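Local coordinates for protein neuraminidase (Bacteroides thetaiotaomicron, PDB 5MUL) that probably acts as a rhamnosidase, being a beta-propeller glycoside hydrolase that binds glucuronic acid in a pocket of its fold, at residues V24-G29 with I54-A59; G135-N140 with F156-G161; E256-I261 with K305-R310; E350-R355 with W369-L374. All blocks are in the same frame, centred on the assembly; numbering follows the deposited sequence.

Interaction 1: residues V24-G29 with I54-A59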
loop_
_atom_site.group_PDB
_atom_site.type_symbol
_atom_site.label_atom_id
_atom_site.label_comp_id
_atom_site.label_asym_id
_atom_site.label_seq_id
_atom_site.Cartn_x
_atom_site.Cartn_y
_atom_site.Cartn_z
ATOM N N VAL A 24 21.236 -2.208 0.427
ATOM C CA VAL A 24 21.772 -1.485 1.572
ATOM C C VAL A 24 21.280 -2.102 2.860
ATOM O O VAL A 24 20.080 -2.158 3.119
ATOM C CB VAL A 24 21.393 0.001 1.524
ATOM C CG1 VAL A 24 22.008 0.735 2.711
ATOM C CG2 VAL A 24 21.821 0.627 0.193
ATOM N N GLU A 25 22.181 -2.565 3.721
ATOM C CA GLU A 25 21.805 -3.143 4.990
ATOM C C GLU A 25 21.176 -2.141 5.935
ATOM O O GLU A 25 21.595 -0.996 5.978
ATOM C CB GLU A 25 23.012 -3.721 5.724
ATOM C CG GLU A 25 23.583 -4.960 5.085
ATOM C CD GLU A 25 24.734 -5.573 5.879
ATOM O OE1 GLU A 25 25.105 -5.069 6.966
ATOM O OE2 GLU A 25 25.237 -6.596 5.394
ATOM N N VAL A 26 20.172 -2.616 6.669
ATOM C CA VAL A 26 19.605 -1.871 7.774
ATOM C C VAL A 26 19.993 -2.546 9.091
ATOM O O VAL A 26 20.972 -2.145 9.712
ATOM C CB VAL A 26 18.079 -1.715 7.621
ATOM C CG1 VAL A 26 17.554 -0.842 8.740
ATOM C CG2 VAL A 26 17.733 -1.127 6.253
ATOM N N ALA A 27 19.256 -3.568 9.486
ATOM C CA ALA A 27 19.523 -4.362 10.676
ATOM C C ALA A 27 18.673 -5.599 10.603
ATOM O O ALA A 27 17.758 -5.693 9.767
ATOM C CB ALA A 27 19.205 -3.584 11.931
ATOM N N LYS A 28 18.945 -6.583 11.462
ATOM C CA LYS A 28 18.111 -7.779 11.489
ATOM C C LYS A 28 16.813 -7.505 12.228
ATOM O O LYS A 28 16.778 -6.759 13.214
ATOM C CB LYS A 28 18.830 -8.969 12.111
ATOM C CG LYS A 28 20.053 -9.406 11.333
ATOM C CD LYS A 28 20.688 -10.614 12.000
ATOM C CE LYS A 28 21.847 -11.158 11.185
ATOM N NZ LYS A 28 22.099 -12.590 11.531
ATOM N N GLY A 29 15.738 -8.083 11.719
ATOM C CA GLY A 29 14.422 -7.937 12.316
ATOM C C GLY A 29 13.684 -9.246 12.313
ATOM O O GLY A 29 14.125 -10.211 11.691
ATOM N N ILE A 54 12.512 4.421 8.320
ATOM C CA ILE A 54 12.088 3.026 8.272
ATOM C C ILE A 54 11.536 2.587 9.609
ATOM O O ILE A 54 11.934 3.145 10.645
ATOM C CB ILE A 54 13.276 2.119 7.828
ATOM C CG1 ILE A 54 12.848 0.724 7.344
ATOM C CG2 ILE A 54 14.345 2.025 8.917
ATOM C CD1 ILE A 54 13.964 -0.103 6.706
ATOM N N SER A 55 10.685 1.578 9.606
ATOM C CA SER A 55 10.134 0.999 10.838
ATOM C C SER A 55 10.122 -0.506 10.718
ATOM O O SER A 55 9.823 -1.016 9.637
ATOM C CB SER A 55 8.716 1.524 11.097
ATOM O OG SER A 55 7.832 1.233 10.020
ATOM N N TYR A 56 10.430 -1.206 11.807
ATOM C CA TYR A 56 10.426 -2.673 11.827
ATOM C C TYR A 56 10.463 -3.158 13.274
ATOM O O TYR A 56 10.678 -2.367 14.202
ATOM C CB TYR A 56 11.633 -3.243 11.052
ATOM C CG TYR A 56 12.987 -2.872 11.652
ATOM C CD1 TYR A 56 13.630 -1.701 11.286
ATOM C CD2 TYR A 56 13.630 -3.708 12.576
ATOM C CE1 TYR A 56 14.845 -1.348 11.829
ATOM C CE2 TYR A 56 14.849 -3.355 13.125
ATOM C CZ TYR A 56 15.449 -2.175 12.739
ATOM O OH TYR A 56 16.652 -1.759 13.256
ATOM N N TYR A 57 10.205 -4.446 13.456
ATOM C CA TYR A 57 10.345 -5.062 14.776
ATOM C C TYR A 57 11.685 -5.775 14.852
ATOM O O TYR A 57 12.003 -6.555 13.962
ATOM C CB TYR A 57 9.211 -6.049 15.042
ATOM C CG TYR A 57 7.862 -5.415 15.163
ATOM C CD1 TYR A 57 7.469 -4.762 16.332
ATOM C CD2 TYR A 57 6.967 -5.472 14.104
ATOM C CE1 TYR A 57 6.211 -4.169 16.426
ATOM C CE2 TYR A 57 5.721 -4.900 14.189
ATOM C CZ TYR A 57 5.343 -4.246 15.337
ATOM O OH TYR A 57 4.078 -3.686 15.377
ATOM N N ASP A 58 12.459 -5.508 15.894
ATOM C CA ASP A 58 13.732 -6.225 16.090
ATOM C C ASP A 58 13.488 -7.652 16.623
ATOM O O ASP A 58 12.339 -8.048 16.856
ATOM C CB ASP A 58 14.702 -5.415 16.966
ATOM C CG ASP A 58 14.271 -5.310 18.422
ATOM O OD1 ASP A 58 13.380 -6.062 18.894
ATOM O OD2 ASP A 58 14.835 -4.426 19.076
ATOM N N ALA A 59 14.571 -8.406 16.821
ATOM C CA ALA A 59 14.499 -9.791 17.329
ATOM C C ALA A 59 13.816 -9.916 18.694
ATOM O O ALA A 59 13.130 -10.906 18.963
ATOM C CB ALA A 59 15.895 -10.400 17.391
#
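Tyr56 projects from strand 54-57 against Val26, Ala27, Lys28 and Gly29, and its ring is the centrepiece of this contact. From CB, which points toward the other strand, CG stands between the backbone N and the carbonyl carbon (chi1 63°), which sets the ring where it lies, and the contacts of the side chain begin at the ring atoms. On one flank Tyr56 CE1 meets Val26 CG1 at 4.1 Å. On the other, Tyr56 CD2 lies 4.3 Å from Gly29 CA, and Tyr56 CE2 lies 3.9 Å from Lys28 O. At the tip CZ and OH close on Ala27, with Tyr56 OH 3.4 Å from Ala27 CB. This is a blade-to-blade interface of the beta-propeller: strand 24-29, bonded through its backbone to strand 418-425, belongs to the blade built from both chain termini, and strand 54-57 lies in the next blade, the axes running 25° apart and 7.2 Å at closest. Their cohesion is van der Waals packing rather than backbone pairing. With an alanine here, Val26 CG1 and Ala27 CB would probably face a gap between the two strands. Beside the ring Val26 and Ile54 reach toward each other tip to tip, Val26 CG2 lying 3.9 Å from Ile54 CD1, with Trp75 touching both side chains. Gly29 CA comes within 3.2 Å of Tyr57 O, a close approach of the two backbones at the end of the strands.

Interaction 2: residues G135-N140 with F156-G161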
loop_
_atom_site.group_PDB
_atom_site.type_symbol
_atom_site.label_atom_id
_atom_site.label_comp_id
_atom_site.label_asym_id
_atom_site.label_seq_id
_atom_site.Cartn_x
_atom_site.Cartn_y
_atom_site.Cartn_z
ATOM N N GLY A 135 -10.848 10.435 19.162
ATOM C CA GLY A 135 -11.512 9.878 20.334
ATOM C C GLY A 135 -12.833 9.188 20.083
ATOM O O GLY A 135 -13.575 8.923 21.057
ATOM N N VAL A 136 -13.171 8.896 18.833
ATOM C CA VAL A 136 -14.442 8.290 18.470
ATOM C C VAL A 136 -14.126 7.105 17.578
ATOM O O VAL A 136 -13.312 7.230 16.636
ATOM C CB VAL A 136 -15.371 9.298 17.733
ATOM C CG1 VAL A 136 -16.670 8.636 17.270
ATOM C CG2 VAL A 136 -15.647 10.504 18.614
ATOM N N ASP A 137 -14.736 5.965 17.866
ATOM C CA ASP A 137 -14.551 4.768 17.082
ATOM C C ASP A 137 -13.069 4.346 17.016
ATOM O O ASP A 137 -12.544 3.993 15.946
ATOM C CB ASP A 137 -15.125 4.943 15.664
ATOM C CG ASP A 137 -15.301 3.624 14.944
ATOM O OD1 ASP A 137 -15.246 2.571 15.610
ATOM O OD2 ASP A 137 -15.495 3.630 13.715
ATOM N N GLU A 138 -12.391 4.387 18.157
ATOM C CA GLU A 138 -10.973 4.032 18.236
ATOM C C GLU A 138 -10.705 2.814 19.106
ATOM O O GLU A 138 -9.575 2.593 19.507
ATOM C CB GLU A 138 -10.148 5.242 18.645
ATOM C CG GLU A 138 -10.123 6.267 17.512
ATOM C CD GLU A 138 -9.536 7.614 17.832
ATOM O OE1 GLU A 138 -9.083 7.882 18.968
ATOM O OE2 GLU A 138 -9.492 8.456 16.905
ATOM N N GLY A 139 -11.721 1.985 19.314
ATOM C CA GLY A 139 -11.598 0.781 20.123
ATOM C C GLY A 139 -11.324 -0.539 19.435
ATOM O O GLY A 139 -10.946 -1.512 20.115
ATOM N N ASN A 140 -11.516 -0.620 18.102
ATOM C CA ASN A 140 -11.313 -1.877 17.354
ATOM C C ASN A 140 -10.677 -1.562 16.012
ATOM O O ASN A 140 -11.286 -1.632 14.935
ATOM C CB ASN A 140 -12.594 -2.716 17.191
ATOM C CG ASN A 140 -12.314 -4.133 16.686
ATOM O OD1 ASN A 140 -11.442 -4.356 15.828
ATOM N ND2 ASN A 140 -13.072 -5.097 17.201
ATOM N N PHE A 156 -5.383 9.425 7.270
ATOM C CA PHE A 156 -5.253 8.152 7.975
ATOM C C PHE A 156 -6.457 7.319 7.649
ATOM O O PHE A 156 -7.586 7.831 7.719
ATOM C CB PHE A 156 -5.159 8.373 9.482
ATOM C CG PHE A 156 -4.940 7.120 10.300
ATOM C CD1 PHE A 156 -3.720 6.452 10.262
ATOM C CD2 PHE A 156 -5.930 6.641 11.132
ATOM C CE1 PHE A 156 -3.484 5.349 11.052
ATOM C CE2 PHE A 156 -5.688 5.539 11.933
ATOM C CZ PHE A 156 -4.485 4.906 11.900
ATOM N N VAL A 157 -6.254 6.077 7.265
ATOM C CA VAL A 157 -7.337 5.147 6.990
ATOM C C VAL A 157 -7.100 3.940 7.848
ATOM O O VAL A 157 -5.964 3.494 8.002
ATOM C CB VAL A 157 -7.374 4.753 5.524
ATOM C CG1 VAL A 157 -8.394 3.647 5.278
ATOM C CG2 VAL A 157 -7.689 5.961 4.679
ATOM N N TYR A 158 -8.153 3.376 8.424
ATOM C CA TYR A 158 -8.045 2.118 9.190
ATOM C C TYR A 158 -9.307 1.299 8.991
ATOM O O TYR A 158 -10.334 1.804 8.516
ATOM C CB TYR A 158 -7.769 2.386 10.665
ATOM C CG TYR A 158 -8.823 3.139 11.439
ATOM C CD1 TYR A 158 -8.909 4.519 11.388
ATOM C CD2 TYR A 158 -9.709 2.468 12.302
ATOM C CE1 TYR A 158 -9.791 5.231 12.177
ATOM C CE2 TYR A 158 -10.609 3.186 13.053
ATOM C CZ TYR A 158 -10.647 4.559 13.008
ATOM O OH TYR A 158 -11.525 5.295 13.792
ATOM N N ARG A 159 -9.177 0.025 9.336
ATOM C CA ARG A 159 -10.307 -0.897 9.360
ATOM C C ARG A 159 -10.876 -0.893 10.769
ATOM O O ARG A 159 -10.223 -1.356 11.711
ATOM C CB ARG A 159 -9.838 -2.278 8.967
ATOM C CG ARG A 159 -10.931 -3.334 8.998
ATOM C CD ARG A 159 -10.429 -4.654 8.425
ATOM N NE ARG A 159 -10.108 -4.510 7.013
ATOM C CZ ARG A 159 -10.952 -4.781 6.029
ATOM N NH1 ARG A 159 -12.153 -5.313 6.271
ATOM N NH2 ARG A 159 -10.577 -4.558 4.784
ATOM N N SER A 160 -12.069 -0.328 10.914
ATOM C CA SER A 160 -12.759 -0.355 12.206
ATOM C C SER A 160 -13.660 -1.582 12.294
ATOM O O SER A 160 -14.435 -1.857 11.383
ATOM C CB SER A 160 -13.613 0.876 12.411
ATOM O OG SER A 160 -14.245 0.767 13.673
ATOM N N GLY A 161 -13.550 -2.247 13.441
ATOM C CA GLY A 161 -14.412 -3.397 13.773
ATOM C C GLY A 161 -15.520 -3.050 14.746
ATOM O O GLY A 161 -16.186 -3.971 15.260
HETATM O O HOH W 1 -10.493 7.864 14.480
#
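Asn140 and Gly161 bring the two backbones together, their CA atoms 5.0 Å apart, where loop 136-140 runs at 72° to segment 158-161, in which strand 154-160 ends. The contact lies within one blade of the beta-propeller: the loop leads into strand 141-142, which pairs antiparallel with strand 154-160. Gly161 N donates to Asn140 O at 2.8 Å, nearly straight and in the carbonyl plane, carrying that pairing beyond the bond between Arg159 and Thr142. The same oxygen receives a CA-H...O contact from Ser160 CA at 3.4 Å. Tyr158, largely buried against Val169, sends its ring out to the loop, where OH donates to Asp137 O at 2.7 Å. The hydroxyl sits 44° above the plane of that carbonyl, though the oxygen lies close to the plane of the tyrosine ring, at its edge. Asp137 turns its carboxylate back toward the strand because CG is anti to the backbone N (chi1 -164°). There Asp137 OD1 accepts a hydrogen bond from Ser160 OG at 2.8 Å on its syn side, somewhat out of the carboxylate plane. Ser162 OG also bonds OD1, and Ser162 N bonds Ser160 OG, so the strand end and the carboxylate form a small polar network. Glu138, crossing Tyr158 at about a right angle, is anchored by the backbone nitrogens of Thr134 and Met133. A water completes the link, donating to Glu138 OE2 at 2.7 Å and to Tyr158 OH at 2.9 Å, so that this phenol oxygen gives one hydrogen bond and receives another.

Interaction 3: residues E256-I261 with K305-R310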
loop_
_atom_site.group_PDB
_atom_site.type_symbol
_atom_site.label_atom_id
_atom_site.label_comp_id
_atom_site.label_asym_id
_atom_site.label_seq_id
_atom_site.Cartn_x
_atom_site.Cartn_y
_atom_site.Cartn_z
ATOM N N GLU A 256 -18.441 2.212 -9.062
ATOM C CA GLU A 256 -17.802 2.076 -10.348
ATOM C C GLU A 256 -17.006 0.788 -10.372
ATOM O O GLU A 256 -16.156 0.552 -9.498
ATOM C CB GLU A 256 -16.880 3.264 -10.674
ATOM C CG GLU A 256 -16.243 3.121 -12.038
ATOM C CD GLU A 256 -15.322 4.248 -12.416
ATOM O OE1 GLU A 256 -14.928 5.047 -11.536
ATOM O OE2 GLU A 256 -14.983 4.330 -13.621
ATOM N N TYR A 257 -17.232 -0.034 -11.377
ATOM C CA TYR A 257 -16.519 -1.265 -11.547
ATOM C C TYR A 257 -15.390 -1.032 -12.540
ATOM O O TYR A 257 -15.625 -0.832 -13.731
ATOM C CB TYR A 257 -17.476 -2.404 -11.985
ATOM C CG TYR A 257 -18.281 -2.824 -10.816
ATOM C CD1 TYR A 257 -19.418 -2.124 -10.436
ATOM C CD2 TYR A 257 -17.895 -3.912 -10.050
ATOM C CE1 TYR A 257 -20.125 -2.467 -9.314
ATOM C CE2 TYR A 257 -18.594 -4.285 -8.903
ATOM C CZ TYR A 257 -19.716 -3.549 -8.536
ATOM O OH TYR A 257 -20.404 -3.909 -7.414
ATOM N N ALA A 258 -14.145 -1.038 -12.070
ATOM C CA ALA A 258 -12.970 -0.982 -12.947
ATOM C C ALA A 258 -12.855 -2.272 -13.722
ATOM O O ALA A 258 -12.471 -2.275 -14.906
ATOM C CB ALA A 258 -11.719 -0.735 -12.121
ATOM N N CYS A 259 -13.172 -3.386 -13.063
ATOM C CA CYS A 259 -13.180 -4.685 -13.714
ATOM C C CYS A 259 -14.196 -5.595 -13.027
ATOM O O CYS A 259 -14.255 -5.635 -11.801
ATOM C CB CYS A 259 -11.765 -5.270 -13.638
ATOM S SG CYS A 259 -11.331 -6.546 -14.842
ATOM N N ARG A 260 -14.990 -6.324 -13.816
ATOM C CA ARG A 260 -15.863 -7.365 -13.290
ATOM C C ARG A 260 -15.079 -8.664 -13.265
ATOM O O ARG A 260 -14.608 -9.113 -14.301
ATOM C CB ARG A 260 -17.110 -7.524 -14.167
ATOM C CG ARG A 260 -17.985 -6.276 -14.225
ATOM C CD ARG A 260 -18.749 -6.049 -12.929
ATOM N NE ARG A 260 -19.737 -4.972 -13.034
ATOM C CZ ARG A 260 -20.776 -4.821 -12.216
ATOM N NH1 ARG A 260 -20.989 -5.673 -11.230
ATOM N NH2 ARG A 260 -21.614 -3.814 -12.384
ATOM N N ILE A 261 -14.906 -9.244 -12.074
ATOM C CA ILE A 261 -14.125 -10.447 -11.878
ATOM C C ILE A 261 -14.929 -11.330 -10.935
ATOM O O ILE A 261 -15.138 -10.996 -9.769
ATOM C CB ILE A 261 -12.728 -10.148 -11.259
ATOM C CG1 ILE A 261 -11.963 -9.112 -12.091
ATOM C CG2 ILE A 261 -11.925 -11.436 -11.078
ATOM C CD1 ILE A 261 -10.986 -8.268 -11.290
ATOM N N LYS A 305 -10.584 7.811 -20.454
ATOM C CA LYS A 305 -11.746 7.417 -21.253
ATOM C C LYS A 305 -12.344 6.079 -20.834
ATOM O O LYS A 305 -13.556 5.971 -20.687
ATOM C CB LYS A 305 -11.348 7.325 -22.725
ATOM N N THR A 306 -11.506 5.055 -20.676
ATOM C CA THR A 306 -11.977 3.725 -20.341
ATOM C C THR A 306 -10.963 2.979 -19.492
ATOM O O THR A 306 -9.770 3.332 -19.447
ATOM C CB THR A 306 -12.254 2.823 -21.575
ATOM O OG1 THR A 306 -11.064 2.707 -22.360
ATOM C CG2 THR A 306 -13.376 3.363 -22.429
ATOM N N TRP A 307 -11.478 1.927 -18.872
ATOM C CA TRP A 307 -10.676 0.952 -18.179
ATOM C C TRP A 307 -10.087 -0.067 -19.115
ATOM O O TRP A 307 -10.753 -0.544 -20.045
ATOM C CB TRP A 307 -11.484 0.231 -17.099
ATOM C CG TRP A 307 -11.863 1.122 -15.958
ATOM C CD1 TRP A 307 -13.048 1.756 -15.775
ATOM C CD2 TRP A 307 -11.029 1.504 -14.858
ATOM N NE1 TRP A 307 -13.024 2.514 -14.628
ATOM C CE2 TRP A 307 -11.782 2.388 -14.055
ATOM C CE3 TRP A 307 -9.721 1.197 -14.486
ATOM C CZ2 TRP A 307 -11.273 2.950 -12.875
ATOM C CZ3 TRP A 307 -9.214 1.767 -13.306
ATOM C CH2 TRP A 307 -9.990 2.625 -12.534
ATOM N N HIS A 308 -8.850 -0.443 -18.840
ATOM C CA HIS A 308 -8.154 -1.491 -19.554
ATOM C C HIS A 308 -7.552 -2.448 -18.545
ATOM O O HIS A 308 -7.241 -2.061 -17.400
ATOM C CB HIS A 308 -6.999 -0.921 -20.378
ATOM C CG HIS A 308 -7.381 0.199 -21.282
ATOM N ND1 HIS A 308 -7.945 -0.004 -22.524
ATOM C CD2 HIS A 308 -7.272 1.538 -21.134
ATOM C CE1 HIS A 308 -8.172 1.164 -23.097
ATOM N NE2 HIS A 308 -7.772 2.116 -22.276
ATOM N N ASN A 309 -7.344 -3.678 -18.953
ATOM C CA ASN A 309 -6.518 -4.574 -18.176
ATOM C C ASN A 309 -5.617 -5.410 -19.054
ATOM O O ASN A 309 -5.934 -5.728 -20.198
ATOM C CB ASN A 309 -7.330 -5.408 -17.199
ATOM C CG ASN A 309 -8.421 -6.222 -17.867
ATOM O OD1 ASN A 309 -8.241 -7.414 -18.103
ATOM N ND2 ASN A 309 -9.580 -5.598 -18.117
ATOM N N ARG A 310 -4.454 -5.721 -18.519
ATOM C CA ARG A 310 -3.412 -6.381 -19.260
ATOM C C ARG A 310 -2.695 -7.382 -18.365
ATOM O O ARG A 310 -2.425 -7.113 -17.183
ATOM C CB ARG A 310 -2.460 -5.311 -19.770
ATOM C CG ARG A 310 -1.491 -5.792 -20.761
ATOM C CD ARG A 310 -0.743 -4.681 -21.449
ATOM N NE ARG A 310 0.338 -5.353 -22.113
ATOM C CZ ARG A 310 1.477 -4.819 -22.514
ATOM N NH1 ARG A 310 1.756 -3.528 -22.346
ATOM N NH2 ARG A 310 2.356 -5.619 -23.101
HETATM O O HOH W 2 -10.663 -3.410 -16.832
#
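The indole of Trp307 carries Ala258 over one face and the carboxylate of Glu256 at its edge. Ala258 CB stands 3.4 Å from the centroid of the six-membered ring and only 5° off its normal, a CH-pi contact close to the geometric centre. The fold is a beta-propeller, and this is a seam between neighbouring blades: strands 256-259 and 307-311 are each outermost in their own four-stranded sheet. At the ring edge Trp307 NE1 donates to Glu256 OE2 at 2.9 Å, nearly straight and in the indole plane. The carboxylate receives it from well above its own plane, the two flat groups lying 73° apart. Glu256 reaches this edge by staying extended, with CG anti to the backbone N (chi1 -179°), and Ser241 OG is a second partner of OE2. The methyl on the face and the acceptor at the edge together probably limit both the position and the rotation of the indole. Pro281, Val300 and Asn302 touch Trp307 from its own blade. Ala258 is placed by a classic beta bulge, in which it and Cys259 both face Leu226, and its carbonyl also meets the tryptophan, with Ala258 O 3.5 Å from Trp307 CB. The Trp307 side chain is about 12 Å from that of Asp203, a glucuronate-binding residue. One water bridges the seam, donating to Ala258 O at 2.9 Å and accepting from Asn309 ND2 at 2.8 Å.

Interaction 4: residues E350-R355 with W369-L374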
loop_
_atom_site.group_PDB
_atom_site.type_symbol
_atom_site.label_atom_id
_atom_site.label_comp_id
_atom_site.label_asym_id
_atom_site.label_seq_id
_atom_site.Cartn_x
_atom_site.Cartn_y
_atom_site.Cartn_z
ATOM N N GLU A 350 7.204 -18.109 -7.280
ATOM C CA GLU A 350 7.913 -19.385 -7.213
ATOM C C GLU A 350 8.476 -19.799 -8.563
ATOM O O GLU A 350 9.522 -20.454 -8.601
ATOM C CB GLU A 350 7.016 -20.494 -6.651
ATOM C CG GLU A 350 5.887 -20.940 -7.568
ATOM C CD GLU A 350 5.164 -22.178 -7.050
ATOM O OE1 GLU A 350 5.565 -22.721 -5.980
ATOM O OE2 GLU A 350 4.184 -22.576 -7.721
ATOM N N GLU A 351 7.835 -19.409 -9.661
ATOM C CA GLU A 351 8.348 -19.714 -11.008
ATOM C C GLU A 351 9.700 -19.102 -11.294
ATOM O O GLU A 351 10.418 -19.613 -12.158
ATOM C CB GLU A 351 7.401 -19.271 -12.121
ATOM C CG GLU A 351 6.134 -20.105 -12.234
ATOM C CD GLU A 351 5.375 -19.861 -13.515
ATOM O OE1 GLU A 351 5.741 -19.001 -14.339
ATOM O OE2 GLU A 351 4.357 -20.541 -13.715
ATOM N N ARG A 352 10.018 -17.996 -10.612
ATOM C CA ARG A 352 11.310 -17.316 -10.769
ATOM C C ARG A 352 12.211 -17.548 -9.581
ATOM O O ARG A 352 13.191 -16.822 -9.391
ATOM C CB ARG A 352 11.099 -15.820 -11.010
ATOM C CG ARG A 352 10.278 -15.527 -12.245
ATOM C CD ARG A 352 10.378 -14.076 -12.667
ATOM N NE ARG A 352 11.739 -13.779 -13.110
ATOM C CZ ARG A 352 12.214 -13.897 -14.349
ATOM N NH1 ARG A 352 11.442 -14.327 -15.361
ATOM N NH2 ARG A 352 13.498 -13.589 -14.578
ATOM N N GLY A 353 11.928 -18.564 -8.786
ATOM C CA GLY A 353 12.714 -18.885 -7.618
ATOM C C GLY A 353 12.525 -17.991 -6.421
ATOM O O GLY A 353 13.351 -17.933 -5.517
ATOM N N SER A 354 11.360 -17.317 -6.385
ATOM C CA SER A 354 10.992 -16.454 -5.269
ATOM C C SER A 354 12.000 -15.308 -5.042
ATOM O O SER A 354 12.219 -14.881 -3.922
ATOM C CB SER A 354 10.751 -17.257 -4.015
ATOM O OG SER A 354 9.656 -18.149 -4.267
ATOM N N ARG A 355 12.595 -14.875 -6.144
ATOM C CA ARG A 355 13.471 -13.697 -6.140
ATOM C C ARG A 355 12.600 -12.447 -5.989
ATOM O O ARG A 355 11.369 -12.491 -6.120
ATOM C CB ARG A 355 14.270 -13.636 -7.454
ATOM C CG ARG A 355 15.540 -14.469 -7.560
ATOM C CD ARG A 355 15.427 -15.896 -7.116
ATOM N NE ARG A 355 16.721 -16.576 -7.251
ATOM C CZ ARG A 355 17.022 -17.744 -6.682
ATOM N NH1 ARG A 355 16.145 -18.423 -5.944
ATOM N NH2 ARG A 355 18.223 -18.260 -6.877
ATOM N N TRP A 369 6.497 -6.308 -22.108
ATOM C CA TRP A 369 7.005 -6.376 -20.725
ATOM C C TRP A 369 8.389 -7.019 -20.764
ATOM O O TRP A 369 8.573 -8.026 -21.458
ATOM C CB TRP A 369 6.102 -7.226 -19.858
ATOM C CG TRP A 369 4.789 -6.631 -19.559
ATOM C CD1 TRP A 369 3.616 -6.909 -20.176
ATOM C CD2 TRP A 369 4.486 -5.637 -18.559
ATOM N NE1 TRP A 369 2.617 -6.166 -19.647
ATOM C CE2 TRP A 369 3.109 -5.388 -18.632
ATOM C CE3 TRP A 369 5.248 -4.959 -17.590
ATOM C CZ2 TRP A 369 2.466 -4.490 -17.793
ATOM C CZ3 TRP A 369 4.608 -4.061 -16.747
ATOM C CH2 TRP A 369 3.219 -3.848 -16.846
ATOM N N ILE A 370 9.354 -6.434 -20.050
ATOM C CA ILE A 370 10.679 -7.040 -19.840
ATOM C C ILE A 370 10.705 -7.493 -18.381
ATOM O O ILE A 370 10.512 -6.660 -17.494
ATOM C CB ILE A 370 11.817 -6.020 -20.075
ATOM C CG1 ILE A 370 11.714 -5.384 -21.470
ATOM C CG2 ILE A 370 13.188 -6.669 -19.865
ATOM C CD1 ILE A 370 11.788 -6.368 -22.612
ATOM N N VAL A 371 10.896 -8.778 -18.132
ATOM C CA VAL A 371 10.869 -9.354 -16.797
ATOM C C VAL A 371 12.275 -9.727 -16.349
ATOM O O VAL A 371 12.974 -10.496 -17.034
ATOM C CB VAL A 371 9.975 -10.600 -16.726
ATOM C CG1 VAL A 371 9.941 -11.163 -15.314
ATOM C CG2 VAL A 371 8.565 -10.247 -17.183
ATOM N N THR A 372 12.676 -9.185 -15.207
ATOM C CA THR A 372 14.017 -9.409 -14.645
ATOM C C THR A 372 13.923 -9.683 -13.175
ATOM O O THR A 372 12.876 -9.467 -12.552
ATOM C CB THR A 372 14.894 -8.173 -14.806
ATOM O OG1 THR A 372 14.296 -7.037 -14.150
ATOM C CG2 THR A 372 15.139 -7.870 -16.286
ATOM N N ASP A 373 15.001 -10.189 -12.610
ATOM C CA ASP A 373 15.142 -10.377 -11.196
ATOM C C ASP A 373 16.079 -9.339 -10.639
ATOM O O ASP A 373 17.170 -9.108 -11.188
ATOM C CB ASP A 373 15.647 -11.768 -10.876
ATOM C CG ASP A 373 14.761 -12.840 -11.466
ATOM O OD1 ASP A 373 13.529 -12.826 -11.215
ATOM O OD2 ASP A 373 15.266 -13.720 -12.206
ATOM N N LEU A 374 15.648 -8.671 -9.586
ATOM C CA LEU A 374 16.461 -7.668 -8.903
ATOM C C LEU A 374 17.370 -8.281 -7.871
ATOM O O LEU A 374 18.411 -7.677 -7.534
ATOM C CB LEU A 374 15.562 -6.620 -8.230
ATOM C CG LEU A 374 14.586 -5.897 -9.166
ATOM C CD1 LEU A 374 13.879 -4.802 -8.398
ATOM C CD2 LEU A 374 15.276 -5.328 -10.369
HETATM O O HOH W 3 14.757 -16.368 -11.788
#
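Arg352 grips Asp373 side-on, in a salt bridge that uses NE and NH2, one for each carboxylate oxygen. The bond from Arg352 NE to Asp373 OD1, 2.8 Å, is almost perfectly straight and lies in the guanidinium plane, on the syn side of the acceptor but somewhat out of the carboxylate plane. That from Arg352 NH2 to Asp373 OD2, at 3.0 Å, is more bent and arrives from above the carboxylate plane, the two flat groups being turned 42° against each other. A bend at chi3 (67°) swings the guanidinium across to the strand in this conformer, although Arg352 has a second one. Ser357 OG also bonds Asp373 OD1, while a water donates to Asp373 OD2 at 2.7 Å and to Arg352 O at 2.9 Å. A leucine in place of Asp373 would probably leave the Arg352 charge without its mate, its guanidinium freer to turn, and Ser357 and the water short of an acceptor. Farther out, Val371 CG1 packs over one face of the Arg352 guanidinium, offset toward the rim and 3.5 Å from Arg352 NH1. Arg355 CB lies 3.9 Å from Asp373 OD1, but the end of that chain leads away, and Arg355 NH1 donates to Gly353 O at 2.9 Å. The contact ties the loop between strands 342-347 and 357-361 to strand 370-373, one of the two outermost strands of a four-stranded antiparallel blade of the kind that builds a beta-propeller.

The four contacts sample two levels of propeller architecture. Interactions 1 and 3 each join neighbouring blades, whereas interactions 2 and 4 each bind a loop to a strand of its own blade. Interactions 1 and 2 are partly buried; interactions 3 and 4 lie at the surface. Chemistry does not simply follow depth: interaction 1 is apolar packing, interaction 2 a hydrogen-bond network of backbone, hydroxyl and carboxylate groups, interaction 3 mixes a CH-pi contact with one direct hydrogen bond and a water bridge, and interaction 4 rests on a salt bridge. Interactions 3 and 4 touch, Arg310 CZ lying 3.4 Å from Trp369 NE1, while interactions 1 and 3 sit on opposite sides of the chain's centre, as do 2 and 4.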